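Local coordinates for outer membrane protein OMP121 (Bacteroides thetaiotaomicron, PDB 5FQ8) that probably takes up a substrate across the outer membrane as a metal-binding beta barrel of the TonB-dependent receptor family, at residues Tyr402-Asp407 / Ile457-Met462; Val478-Asn483 / Arg522-Phe527; Arg545-Ser550 / Arg557-Pro562. All blocks are in the same frame, centred on the assembly; numbering follows the deposited sequence.

Contact 1: Tyr402-Asp407 / Ile457-Met462. With KR0 (3-decanoyloxypropyl decanoate), chain K; C8E ((hydroxyethyloxy)tri(ethyloxy)octane), chain U.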
loop_
_atom_site.group_PDB
_atom_site.type_symbol
_atom_site.label_atom_id
_atom_site.label_comp_id
_atom_site.label_asym_id
_atom_site.label_seq_id
_atom_site.Cartn_x
_atom_site.Cartn_y
_atom_site.Cartn_z
ATOM N N TYR B 402 -0.660 0.344 -45.751
ATOM C CA TYR B 402 -0.122 0.590 -44.426
ATOM C C TYR B 402 -1.261 0.516 -43.429
ATOM O O TYR B 402 -2.282 1.184 -43.597
ATOM C CB TYR B 402 0.571 1.951 -44.333
ATOM C CG TYR B 402 0.948 2.318 -42.909
ATOM C CD1 TYR B 402 1.855 1.554 -42.192
ATOM C CD2 TYR B 402 0.388 3.421 -42.283
ATOM C CE1 TYR B 402 2.189 1.875 -40.902
ATOM C CE2 TYR B 402 0.720 3.744 -40.997
ATOM C CZ TYR B 402 1.622 2.971 -40.315
ATOM O OH TYR B 402 1.958 3.296 -39.029
ATOM N N ARG B 403 -1.091 -0.297 -42.404
ATOM C CA ARG B 403 -2.091 -0.437 -41.361
ATOM C C ARG B 403 -1.398 -0.399 -40.014
ATOM O O ARG B 403 -0.349 -1.014 -39.836
ATOM C CB ARG B 403 -2.858 -1.728 -41.523
ATOM C CG ARG B 403 -3.749 -2.061 -40.370
ATOM C CD ARG B 403 -4.092 -3.531 -40.418
ATOM N NE ARG B 403 -4.524 -3.894 -41.758
ATOM C CZ ARG B 403 -4.330 -5.081 -42.310
ATOM N NH1 ARG B 403 -3.699 -6.027 -41.634
ATOM N NH2 ARG B 403 -4.759 -5.308 -43.542
ATOM N N MET B 404 -1.979 0.335 -39.076
ATOM C CA MET B 404 -1.388 0.556 -37.767
ATOM C C MET B 404 -2.477 0.430 -36.725
ATOM O O MET B 404 -3.543 1.024 -36.872
ATOM C CB MET B 404 -0.729 1.935 -37.668
ATOM C CG MET B 404 -0.398 2.380 -36.243
ATOM S SD MET B 404 0.675 3.823 -36.144
ATOM C CE MET B 404 0.721 4.067 -34.389
ATOM N N GLY B 405 -2.220 -0.341 -35.682
ATOM C CA GLY B 405 -3.183 -0.536 -34.621
ATOM C C GLY B 405 -2.625 -0.066 -33.296
ATOM O O GLY B 405 -1.426 -0.148 -33.049
ATOM N N LEU B 406 -3.515 0.438 -32.448
ATOM C CA LEU B 406 -3.188 0.831 -31.089
ATOM C C LEU B 406 -4.296 0.351 -30.177
ATOM O O LEU B 406 -5.469 0.526 -30.496
ATOM C CB LEU B 406 -3.036 2.342 -30.957
ATOM C CG LEU B 406 -2.715 2.863 -29.563
ATOM C CD1 LEU B 406 -1.243 2.971 -29.448
ATOM C CD2 LEU B 406 -3.342 4.193 -29.316
ATOM N N ASP B 407 -3.927 -0.258 -29.057
ATOM C CA ASP B 407 -4.882 -0.721 -28.059
ATOM C C ASP B 407 -4.282 -0.460 -26.687
ATOM O O ASP B 407 -3.205 -0.974 -26.373
ATOM C CB ASP B 407 -5.197 -2.207 -28.267
ATOM C CG ASP B 407 -6.450 -2.658 -27.551
ATOM O OD1 ASP B 407 -6.861 -2.048 -26.562
ATOM O OD2 ASP B 407 -7.026 -3.666 -27.981
ATOM N N ILE B 457 0.996 -2.152 -29.725
ATOM C CA ILE B 457 1.044 -1.415 -30.976
ATOM C C ILE B 457 1.450 -2.372 -32.074
ATOM O O ILE B 457 2.405 -3.136 -31.918
ATOM C CB ILE B 457 2.020 -0.230 -30.932
ATOM C CG1 ILE B 457 1.457 0.882 -30.072
ATOM C CG2 ILE B 457 2.274 0.288 -32.323
ATOM C CD1 ILE B 457 2.423 2.010 -29.890
ATOM N N ASN B 458 0.731 -2.330 -33.187
ATOM C CA ASN B 458 0.996 -3.218 -34.298
ATOM C C ASN B 458 1.069 -2.411 -35.574
ATOM O O ASN B 458 0.217 -1.559 -35.820
ATOM C CB ASN B 458 -0.078 -4.292 -34.393
ATOM C CG ASN B 458 0.325 -5.414 -35.291
ATOM O OD1 ASN B 458 1.190 -6.211 -34.946
ATOM N ND2 ASN B 458 -0.293 -5.486 -36.462
ATOM N N GLN B 459 2.087 -2.666 -36.376
ATOM C CA GLN B 459 2.252 -1.946 -37.625
ATOM C C GLN B 459 2.556 -2.930 -38.733
ATOM O O GLN B 459 3.422 -3.793 -38.580
ATOM C CB GLN B 459 3.345 -0.896 -37.510
ATOM C CG GLN B 459 2.960 0.186 -36.540
ATOM C CD GLN B 459 3.699 1.458 -36.770
ATOM O OE1 GLN B 459 4.633 1.499 -37.557
ATOM N NE2 GLN B 459 3.284 2.519 -36.089
ATOM N N ASP B 460 1.826 -2.806 -39.835
ATOM C CA ASP B 460 2.035 -3.637 -41.002
ATOM C C ASP B 460 2.243 -2.756 -42.215
ATOM O O ASP B 460 1.494 -1.800 -42.434
ATOM C CB ASP B 460 0.859 -4.577 -41.216
ATOM C CG ASP B 460 0.789 -5.654 -40.174
ATOM O OD1 ASP B 460 1.463 -6.696 -40.344
ATOM O OD2 ASP B 460 0.064 -5.455 -39.182
ATOM N N ILE B 461 3.282 -3.060 -42.980
ATOM C CA ILE B 461 3.517 -2.465 -44.288
ATOM C C ILE B 461 3.543 -3.611 -45.283
ATOM O O ILE B 461 4.266 -4.589 -45.079
ATOM C CB ILE B 461 4.826 -1.665 -44.323
ATOM C CG1 ILE B 461 4.819 -0.615 -43.236
ATOM C CG2 ILE B 461 4.997 -0.969 -45.630
ATOM C CD1 ILE B 461 6.130 0.096 -43.118
ATOM N N MET B 462 2.738 -3.509 -46.336
ATOM C CA MET B 462 2.546 -4.612 -47.264
ATOM C C MET B 462 2.541 -4.113 -48.698
ATOM O O MET B 462 2.279 -2.944 -48.974
ATOM C CB MET B 462 1.232 -5.347 -47.005
ATOM C CG MET B 462 1.015 -5.761 -45.584
ATOM S SD MET B 462 -0.654 -6.307 -45.352
ATOM C CE MET B 462 -0.633 -6.810 -43.665
HETATM C C1 KR0 K . 8.312 -1.527 -33.724
HETATM O O1 KR0 K . 8.162 -1.291 -35.122
HETATM C C2 KR0 K . 6.920 -1.756 -33.176
HETATM C C3 KR0 K . 6.471 -0.588 -32.328
HETATM C C4 KR0 K . 6.262 5.299 -34.052
HETATM O O4 KR0 K . 6.150 0.559 -33.108
HETATM C C5 KR0 K . 5.964 1.812 -32.396
HETATM C C6 KR0 K . 5.412 4.943 -35.276
HETATM C C7 KR0 K . 8.381 0.032 -35.683
HETATM C C8 KR0 K . 4.629 6.119 -35.864
HETATM O O8 KR0 K . 6.123 1.803 -31.197
HETATM C C9 KR0 K . 3.702 5.681 -37.005
HETATM O O9 KR0 K . 9.351 0.677 -35.341
HETATM C C10 KR0 K . 5.571 3.097 -33.079
HETATM C C11 KR0 K . 6.740 4.055 -33.295
HETATM C C12 KR0 K . 7.424 0.622 -36.686
HETATM C C13 KR0 K . 8.221 1.265 -37.813
HETATM C C14 KR0 K . 3.217 6.857 -37.860
HETATM C C15 KR0 K . 2.027 6.498 -38.746
HETATM C C16 KR0 K . 1.398 7.704 -39.404
HETATM C C17 KR0 K . 7.388 1.425 -39.080
HETATM C C18 KR0 K . 6.820 2.827 -39.260
HETATM C C19 KR0 K . 5.877 2.845 -40.460
HETATM C C20 KR0 K . 5.512 4.247 -40.940
HETATM C C21 KR0 K . 4.517 4.177 -42.101
HETATM C C22 KR0 K . 4.459 5.483 -42.893
HETATM C C23 KR0 K . 3.294 5.561 -43.859
HETATM C C8 C8E U . 3.647 5.835 -29.863
HETATM O O9 C8E U . 2.248 5.812 -30.022
HETATM C C10 C8E U . 1.918 6.193 -31.334
HETATM C C11 C8E U . 0.599 6.958 -31.396
HETATM O O12 C8E U . 0.020 6.669 -32.649
HETATM C C13 C8E U . -1.215 7.298 -32.890
HETATM C C14 C8E U . -1.859 6.628 -34.102
HETATM O O15 C8E U . -2.300 5.327 -33.778
HETATM C C16 C8E U . -3.197 4.825 -34.738
HETATM O O HOH W 1 -1.615 -3.388 -38.409
#
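Tyr402 lies next to Ile461 on the lipid-covered face of two antiparallel strands, its ring edge meeting the isoleucine's CG1 at 3.8 Å from CD1. C21 of the bound lipid KR0 rests over one face of that ring, offset toward the rim. With CG anti to the backbone N (chi1 171°), the ring runs forward along its own strand, toward Gln459 opposite Met404, and the Gln459 amide stands almost perpendicular to it. Ile461 CD1 touches a chain of the same lipid, 3.8 Å from KR0 C19. Farther along this face Leu406 CD1 packs alongside Ile457 CG1 at 3.5 Å, while detergent C8E lies by Ile457 and Met404.

Beneath these side chains, paired backbone bonds join Arg403 to Asp460 and Gly405 to Asn458; Arg403 N reaches Asp460 O over 3.0 Å. On the reverse face a water donates to Asp460 OD2 (2.8 Å) and weakly to Arg403 O, while Arg403 NE is held by Gln389 beyond the pair. Met462 CE comes to 3.8 Å from Arg403 NH1. Strand 376-394 continues the sheet beside 402-407 and strand 472-495 beside 457-462, with the loop carrying Val107 and Pro108 packed against the face of Arg403 and Asn458.

Contact 2: Val478-Asn483 / Arg522-Phe527. With KR0 (3-decanoyloxypropyl decanoate), chain K.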
loop_
_atom_site.group_PDB
_atom_site.type_symbol
_atom_site.label_atom_id
_atom_site.label_comp_id
_atom_site.label_asym_id
_atom_site.label_seq_id
_atom_site.Cartn_x
_atom_site.Cartn_y
_atom_site.Cartn_z
ATOM N N VAL B 478 3.921 -9.251 -50.073
ATOM C CA VAL B 478 5.143 -9.083 -49.295
ATOM C C VAL B 478 4.876 -8.044 -48.213
ATOM O O VAL B 478 4.302 -6.988 -48.499
ATOM C CB VAL B 478 6.320 -8.651 -50.190
ATOM C CG1 VAL B 478 7.427 -8.114 -49.353
ATOM C CG2 VAL B 478 6.820 -9.821 -50.975
ATOM N N GLY B 479 5.297 -8.333 -46.976
ATOM C CA GLY B 479 4.929 -7.498 -45.853
ATOM C C GLY B 479 5.999 -7.402 -44.784
ATOM O O GLY B 479 7.012 -8.098 -44.806
ATOM N N PHE B 480 5.743 -6.506 -43.846
ATOM C CA PHE B 480 6.557 -6.301 -42.663
ATOM C C PHE B 480 5.628 -6.182 -41.470
ATOM O O PHE B 480 4.564 -5.571 -41.568
ATOM C CB PHE B 480 7.411 -5.044 -42.789
ATOM C CG PHE B 480 7.954 -4.544 -41.480
ATOM C CD1 PHE B 480 7.242 -3.643 -40.715
ATOM C CD2 PHE B 480 9.182 -4.968 -41.021
ATOM C CE1 PHE B 480 7.731 -3.199 -39.524
ATOM C CE2 PHE B 480 9.679 -4.513 -39.829
ATOM C CZ PHE B 480 8.952 -3.630 -39.084
ATOM N N ASN B 481 6.030 -6.751 -40.341
ATOM C CA ASN B 481 5.252 -6.634 -39.117
ATOM C C ASN B 481 6.121 -6.052 -38.010
ATOM O O ASN B 481 7.319 -6.328 -37.942
ATOM C CB ASN B 481 4.681 -7.984 -38.694
ATOM C CG ASN B 481 3.700 -7.860 -37.558
ATOM O OD1 ASN B 481 3.595 -8.736 -36.707
ATOM N ND2 ASN B 481 2.987 -6.756 -37.527
ATOM N N GLY B 482 5.515 -5.234 -37.157
ATOM C CA GLY B 482 6.198 -4.725 -35.990
ATOM C C GLY B 482 5.263 -4.669 -34.807
ATOM O O GLY B 482 4.213 -4.028 -34.872
ATOM N N ASN B 483 5.626 -5.336 -33.725
ATOM C CA ASN B 483 4.741 -5.500 -32.584
ATOM C C ASN B 483 5.420 -5.001 -31.312
ATOM O O ASN B 483 6.627 -5.170 -31.138
ATOM C CB ASN B 483 4.342 -6.958 -32.440
ATOM C CG ASN B 483 3.193 -7.148 -31.498
ATOM O OD1 ASN B 483 3.333 -7.739 -30.428
ATOM N ND2 ASN B 483 2.040 -6.637 -31.883
ATOM N N ARG B 522 9.025 -6.956 -27.721
ATOM C CA ARG B 522 8.970 -6.456 -29.082
ATOM C C ARG B 522 9.221 -7.587 -30.061
ATOM O O ARG B 522 9.894 -8.571 -29.747
ATOM C CB ARG B 522 9.972 -5.335 -29.302
ATOM C CG ARG B 522 9.594 -4.056 -28.604
ATOM C CD ARG B 522 10.532 -2.915 -28.939
ATOM N NE ARG B 522 10.072 -1.687 -28.306
ATOM C CZ ARG B 522 10.778 -0.967 -27.446
ATOM N NH1 ARG B 522 12.004 -1.331 -27.123
ATOM N NH2 ARG B 522 10.252 0.127 -26.927
ATOM N N LEU B 523 8.658 -7.437 -31.250
ATOM C CA LEU B 523 8.807 -8.426 -32.300
ATOM C C LEU B 523 8.784 -7.716 -33.636
ATOM O O LEU B 523 8.029 -6.763 -33.828
ATOM C CB LEU B 523 7.691 -9.464 -32.241
ATOM C CG LEU B 523 7.683 -10.536 -33.325
ATOM C CD1 LEU B 523 8.533 -11.704 -32.918
ATOM C CD2 LEU B 523 6.286 -10.984 -33.569
ATOM N N MET B 524 9.616 -8.165 -34.546
ATOM C CA MET B 524 9.545 -7.713 -35.921
ATOM C C MET B 524 9.602 -8.926 -36.831
ATOM O O MET B 524 10.250 -9.926 -36.513
ATOM C CB MET B 524 10.670 -6.755 -36.251
ATOM C CG MET B 524 10.550 -5.429 -35.566
ATOM S SD MET B 524 11.914 -4.363 -35.997
ATOM C CE MET B 524 13.231 -5.156 -35.126
ATOM N N GLY B 525 8.913 -8.839 -37.960
ATOM C CA GLY B 525 8.966 -9.914 -38.929
ATOM C C GLY B 525 8.782 -9.424 -40.347
ATOM O O GLY B 525 8.280 -8.322 -40.591
ATOM N N VAL B 526 9.199 -10.263 -41.285
ATOM C CA VAL B 526 8.923 -10.061 -42.698
ATOM C C VAL B 526 8.267 -11.326 -43.225
ATOM O O VAL B 526 8.633 -12.429 -42.814
ATOM C CB VAL B 526 10.208 -9.721 -43.476
ATOM C CG1 VAL B 526 11.305 -10.687 -43.120
ATOM C CG2 VAL B 526 9.938 -9.732 -44.963
ATOM N N PHE B 527 7.275 -11.175 -44.100
ATOM C CA PHE B 527 6.510 -12.331 -44.542
ATOM C C PHE B 527 6.111 -12.199 -46.002
ATOM O O PHE B 527 6.045 -11.104 -46.559
ATOM C CB PHE B 527 5.264 -12.553 -43.682
ATOM C CG PHE B 527 4.335 -11.383 -43.654
ATOM C CD1 PHE B 527 4.504 -10.367 -42.730
ATOM C CD2 PHE B 527 3.287 -11.300 -44.535
ATOM C CE1 PHE B 527 3.653 -9.292 -42.687
ATOM C CE2 PHE B 527 2.435 -10.225 -44.496
ATOM C CZ PHE B 527 2.622 -9.216 -43.564
HETATM C C1 KR0 K . 8.312 -1.527 -33.724
HETATM O O1 KR0 K . 8.162 -1.291 -35.122
HETATM C C2 KR0 K . 6.920 -1.756 -33.176
HETATM C C3 KR0 K . 6.471 -0.588 -32.328
HETATM C C4 KR0 K . 6.262 5.299 -34.052
HETATM O O4 KR0 K . 6.150 0.559 -33.108
HETATM C C5 KR0 K . 5.964 1.812 -32.396
HETATM C C6 KR0 K . 5.412 4.943 -35.276
HETATM C C7 KR0 K . 8.381 0.032 -35.683
HETATM C C8 KR0 K . 4.629 6.119 -35.864
HETATM O O8 KR0 K . 6.123 1.803 -31.197
HETATM C C9 KR0 K . 3.702 5.681 -37.005
HETATM O O9 KR0 K . 9.351 0.677 -35.341
HETATM C C10 KR0 K . 5.571 3.097 -33.079
HETATM C C11 KR0 K . 6.740 4.055 -33.295
HETATM C C12 KR0 K . 7.424 0.622 -36.686
HETATM C C13 KR0 K . 8.221 1.265 -37.813
HETATM C C14 KR0 K . 3.217 6.857 -37.860
HETATM C C15 KR0 K . 2.027 6.498 -38.746
HETATM C C16 KR0 K . 1.398 7.704 -39.404
HETATM C C17 KR0 K . 7.388 1.425 -39.080
HETATM C C18 KR0 K . 6.820 2.827 -39.260
HETATM C C19 KR0 K . 5.877 2.845 -40.460
HETATM C C20 KR0 K . 5.512 4.247 -40.940
HETATM C C21 KR0 K . 4.517 4.177 -42.101
HETATM C C22 KR0 K . 4.459 5.483 -42.893
HETATM C C23 KR0 K . 3.294 5.561 -43.859
#
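Phe527 folds its ring over Gly479, its partner in a hydrogen-bonded antiparallel pair. From CB the side chain leaves with CG between the backbone N and the carbonyl carbon (chi1 58°), which turns the ring across to the other strand instead of along its own. CD1 then passes 3.9 Å from Gly479 C. CE1 reaches Phe480 N at 3.7 Å, and CZ, at the tip, sits 3.7 Å from Gly479 CA. CE2 returns over the same CA, whose CH-pi contact lies 18° off the ring normal. A side chain on Gly479 would collide with CZ, so the ring takes the place that a CB would need.

Asn481 pairs with Gly525 and Asn483 with Leu523 through further backbone bonds, Asn481 N giving to Gly525 O at 2.8 Å. The polar ends of both asparagines are held elsewhere: Arg545 and Asn458 grip Asn481, and Arg485 and Asn458 grip Asn483. On the face of Phe480 and Met524, Phe480 CZ stands 4.3 Å from Met524 CG, and bare Gly482 leaves room for KR0, whose C2 is 3.7 Å from Gly482 C. An aromatic ring laid over a cross-strand glycine is the arrangement called aromatic rescue of glycine, here in the wall of a transmembrane beta barrel.

Contact 3: Arg545-Ser550 / Arg557-Pro562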
loop_
_atom_site.group_PDB
_atom_site.type_symbol
_atom_site.label_atom_id
_atom_site.label_comp_id
_atom_site.label_asym_id
_atom_site.label_seq_id
_atom_site.Cartn_x
_atom_site.Cartn_y
_atom_site.Cartn_z
ATOM N N ARG B 545 7.432 -16.722 -43.310
ATOM C CA ARG B 545 7.602 -15.602 -42.402
ATOM C C ARG B 545 8.821 -15.829 -41.535
ATOM O O ARG B 545 9.018 -16.923 -41.009
ATOM C CB ARG B 545 6.377 -15.395 -41.513
ATOM C CG ARG B 545 6.574 -14.292 -40.506
ATOM C CD ARG B 545 5.277 -13.808 -39.897
ATOM N NE ARG B 545 5.551 -12.770 -38.914
ATOM C CZ ARG B 545 4.652 -11.920 -38.448
ATOM N NH1 ARG B 545 3.411 -11.976 -38.870
ATOM N NH2 ARG B 545 5.005 -11.009 -37.563
ATOM N N ASN B 546 9.631 -14.793 -41.383
ATOM C CA ASN B 546 10.725 -14.806 -40.426
ATOM C C ASN B 546 10.490 -13.713 -39.399
ATOM O O ASN B 546 10.163 -12.581 -39.758
ATOM C CB ASN B 546 12.080 -14.622 -41.101
ATOM C CG ASN B 546 13.227 -15.037 -40.201
ATOM O OD1 ASN B 546 13.678 -16.184 -40.241
ATOM N ND2 ASN B 546 13.687 -14.113 -39.363
ATOM N N ASP B 547 10.654 -14.059 -38.133
ATOM C CA ASP B 547 10.414 -13.151 -37.031
ATOM C C ASP B 547 11.696 -12.962 -36.242
ATOM O O ASP B 547 12.588 -13.805 -36.259
ATOM C CB ASP B 547 9.324 -13.676 -36.102
ATOM C CG ASP B 547 7.970 -13.601 -36.710
ATOM O OD1 ASP B 547 7.811 -12.831 -37.665
ATOM O OD2 ASP B 547 7.064 -14.307 -36.231
ATOM N N TRP B 548 11.785 -11.830 -35.561
ATOM C CA TRP B 548 12.853 -11.560 -34.610
ATOM C C TRP B 548 12.194 -11.143 -33.312
ATOM O O TRP B 548 11.491 -10.133 -33.273
ATOM C CB TRP B 548 13.782 -10.463 -35.111
ATOM C CG TRP B 548 14.623 -10.807 -36.282
ATOM C CD1 TRP B 548 15.914 -11.202 -36.262
ATOM C CD2 TRP B 548 14.252 -10.726 -37.660
ATOM N NE1 TRP B 548 16.377 -11.393 -37.534
ATOM C CE2 TRP B 548 15.372 -11.105 -38.414
ATOM C CE3 TRP B 548 13.077 -10.381 -38.329
ATOM C CZ2 TRP B 548 15.353 -11.154 -39.801
ATOM C CZ3 TRP B 548 13.062 -10.430 -39.704
ATOM C CH2 TRP B 548 14.189 -10.817 -40.424
ATOM N N SER B 549 12.394 -11.918 -32.263
ATOM C CA SER B 549 11.662 -11.718 -31.026
ATOM C C SER B 549 12.576 -11.197 -29.929
ATOM O O SER B 549 13.734 -11.611 -29.813
ATOM C CB SER B 549 11.005 -13.005 -30.565
ATOM O OG SER B 549 10.190 -12.752 -29.444
ATOM N N SER B 550 12.042 -10.296 -29.116
ATOM C CA SER B 550 12.815 -9.815 -27.987
ATOM C C SER B 550 12.886 -10.827 -26.852
ATOM O O SER B 550 13.791 -10.733 -26.023
ATOM C CB SER B 550 12.238 -8.504 -27.476
ATOM O OG SER B 550 11.329 -8.751 -26.435
ATOM N N ARG B 557 17.380 -14.931 -31.729
ATOM C CA ARG B 557 16.084 -14.272 -31.815
ATOM C C ARG B 557 15.305 -14.700 -33.044
ATOM O O ARG B 557 14.075 -14.709 -33.012
ATOM C CB ARG B 557 16.247 -12.755 -31.870
ATOM C CG ARG B 557 16.914 -12.100 -30.705
ATOM C CD ARG B 557 16.635 -10.618 -30.758
ATOM N NE ARG B 557 17.472 -9.845 -29.853
ATOM C CZ ARG B 557 17.239 -9.703 -28.553
ATOM N NH1 ARG B 557 16.196 -10.289 -27.992
ATOM N NH2 ARG B 557 18.054 -8.977 -27.812
ATOM N N SER B 558 15.996 -15.037 -34.124
ATOM C CA SER B 558 15.368 -15.251 -35.419
ATOM C C SER B 558 14.811 -16.661 -35.552
ATOM O O SER B 558 15.525 -17.642 -35.319
ATOM C CB SER B 558 16.388 -14.997 -36.526
ATOM O OG SER B 558 16.039 -15.641 -37.735
ATOM N N PHE B 559 13.537 -16.763 -35.942
ATOM C CA PHE B 559 12.960 -18.041 -36.337
ATOM C C PHE B 559 12.155 -17.893 -37.619
ATOM O O PHE B 559 11.486 -16.884 -37.836
ATOM C CB PHE B 559 12.085 -18.651 -35.237
ATOM C CG PHE B 559 11.033 -17.729 -34.688
ATOM C CD1 PHE B 559 11.323 -16.875 -33.659
ATOM C CD2 PHE B 559 9.743 -17.766 -35.165
ATOM C CE1 PHE B 559 10.366 -16.063 -33.141
ATOM C CE2 PHE B 559 8.783 -16.957 -34.648
ATOM C CZ PHE B 559 9.090 -16.106 -33.639
ATOM N N PHE B 560 12.225 -18.917 -38.460
ATOM C CA PHE B 560 11.572 -18.935 -39.757
ATOM C C PHE B 560 10.590 -20.091 -39.818
ATOM O O PHE B 560 10.910 -21.201 -39.402
ATOM C CB PHE B 560 12.608 -19.071 -40.861
ATOM C CG PHE B 560 12.042 -19.450 -42.194
ATOM C CD1 PHE B 560 11.620 -18.484 -43.079
ATOM C CD2 PHE B 560 11.962 -20.772 -42.575
ATOM C CE1 PHE B 560 11.117 -18.832 -44.290
ATOM C CE2 PHE B 560 11.461 -21.122 -43.789
ATOM C CZ PHE B 560 11.039 -20.155 -44.650
ATOM N N TYR B 561 9.405 -19.839 -40.361
ATOM C CA TYR B 561 8.409 -20.896 -40.499
ATOM C C TYR B 561 7.634 -20.810 -41.811
ATOM O O TYR B 561 6.969 -19.806 -42.084
ATOM C CB TYR B 561 7.430 -20.883 -39.325
ATOM C CG TYR B 561 6.929 -19.531 -38.875
ATOM C CD1 TYR B 561 7.735 -18.686 -38.140
ATOM C CD2 TYR B 561 5.639 -19.118 -39.142
ATOM C CE1 TYR B 561 7.294 -17.471 -37.710
ATOM C CE2 TYR B 561 5.186 -17.897 -38.704
ATOM C CZ TYR B 561 6.029 -17.082 -37.983
ATOM O OH TYR B 561 5.624 -15.864 -37.526
ATOM N N PRO B 562 7.682 -21.849 -42.634
ATOM C CA PRO B 562 6.956 -21.823 -43.901
ATOM C C PRO B 562 5.686 -22.637 -43.867
ATOM O O PRO B 562 5.377 -23.294 -42.873
ATOM C CB PRO B 562 7.960 -22.435 -44.874
ATOM C CG PRO B 562 8.802 -23.358 -44.018
ATOM C CD PRO B 562 8.583 -23.006 -42.568
HETATM O O HOH W 2 15.527 -18.037 -39.094
#
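Arg545 faces Tyr561 and Asp547 faces Phe559 as hydrogen-bonded antiparallel pairs, on strand segments whose directions differ by 156°; Tyr561 N gives to Arg545 O at 3.0 Å, whereas the return bond is weak. Both rings stand with CG between the backbone N and the carbonyl carbon (chi1 52° for Phe559, 43° for Tyr561), which brings them over the opposite strand. Arg545 CB lies 4.2 Å from the centroid of the Tyr561 ring, over its face, and Asp547 CB covers the face of Phe559 likewise.

The carboxylate of Asp547 is shared. Its OD1 takes NE of Arg545 at 2.6 Å on the syn lone pair, in the guanidinium plane, a salt bridge within one strand; its OD2 accepts from Tyr561 OH in the plane of the tyrosine ring. Arg545 NH2 also reaches across strand 513-534 to Asn481 OD1. Putting a leucine in place of Arg545 would probably leave Asp547 OD1 without its charged mate and Asn481 OD1 without this donor.

On the other face Asn546 ND2 donates to Ser558 OG at 3.2 Å, and a water also joins these two side chains. Arg557 NH1 points edge-on to Ser549 O and Ser550 O in weak bonds, while its NH2 is bound by a polar side chain of another protein's chain. Together the segments form the end of a beta hairpin, next to the short loop joining two adjacent barrel strands.

The three contacts follow one another along the chain and around the barrel wall. Contact 1 pairs strands 398-417 and 446-469, contact 2 pairs 472-495 and 513-534, and contact 3 pairs 538-549 and 558-569, so six successive strands are covered. Contacts 1 and 2 have centres about 10 Å apart and are joined by the pairing of 446-469 with 472-495; contacts 2 and 3, about 9 Å apart, are joined by 513-534 with 538-549. Contacts 1 and 3, with centres about 18 Å apart, do not touch. KR0 spans the first two on the membrane side, while Asn481 ties both neighbouring contacts together on the reverse face, making this one continuous patch of wall.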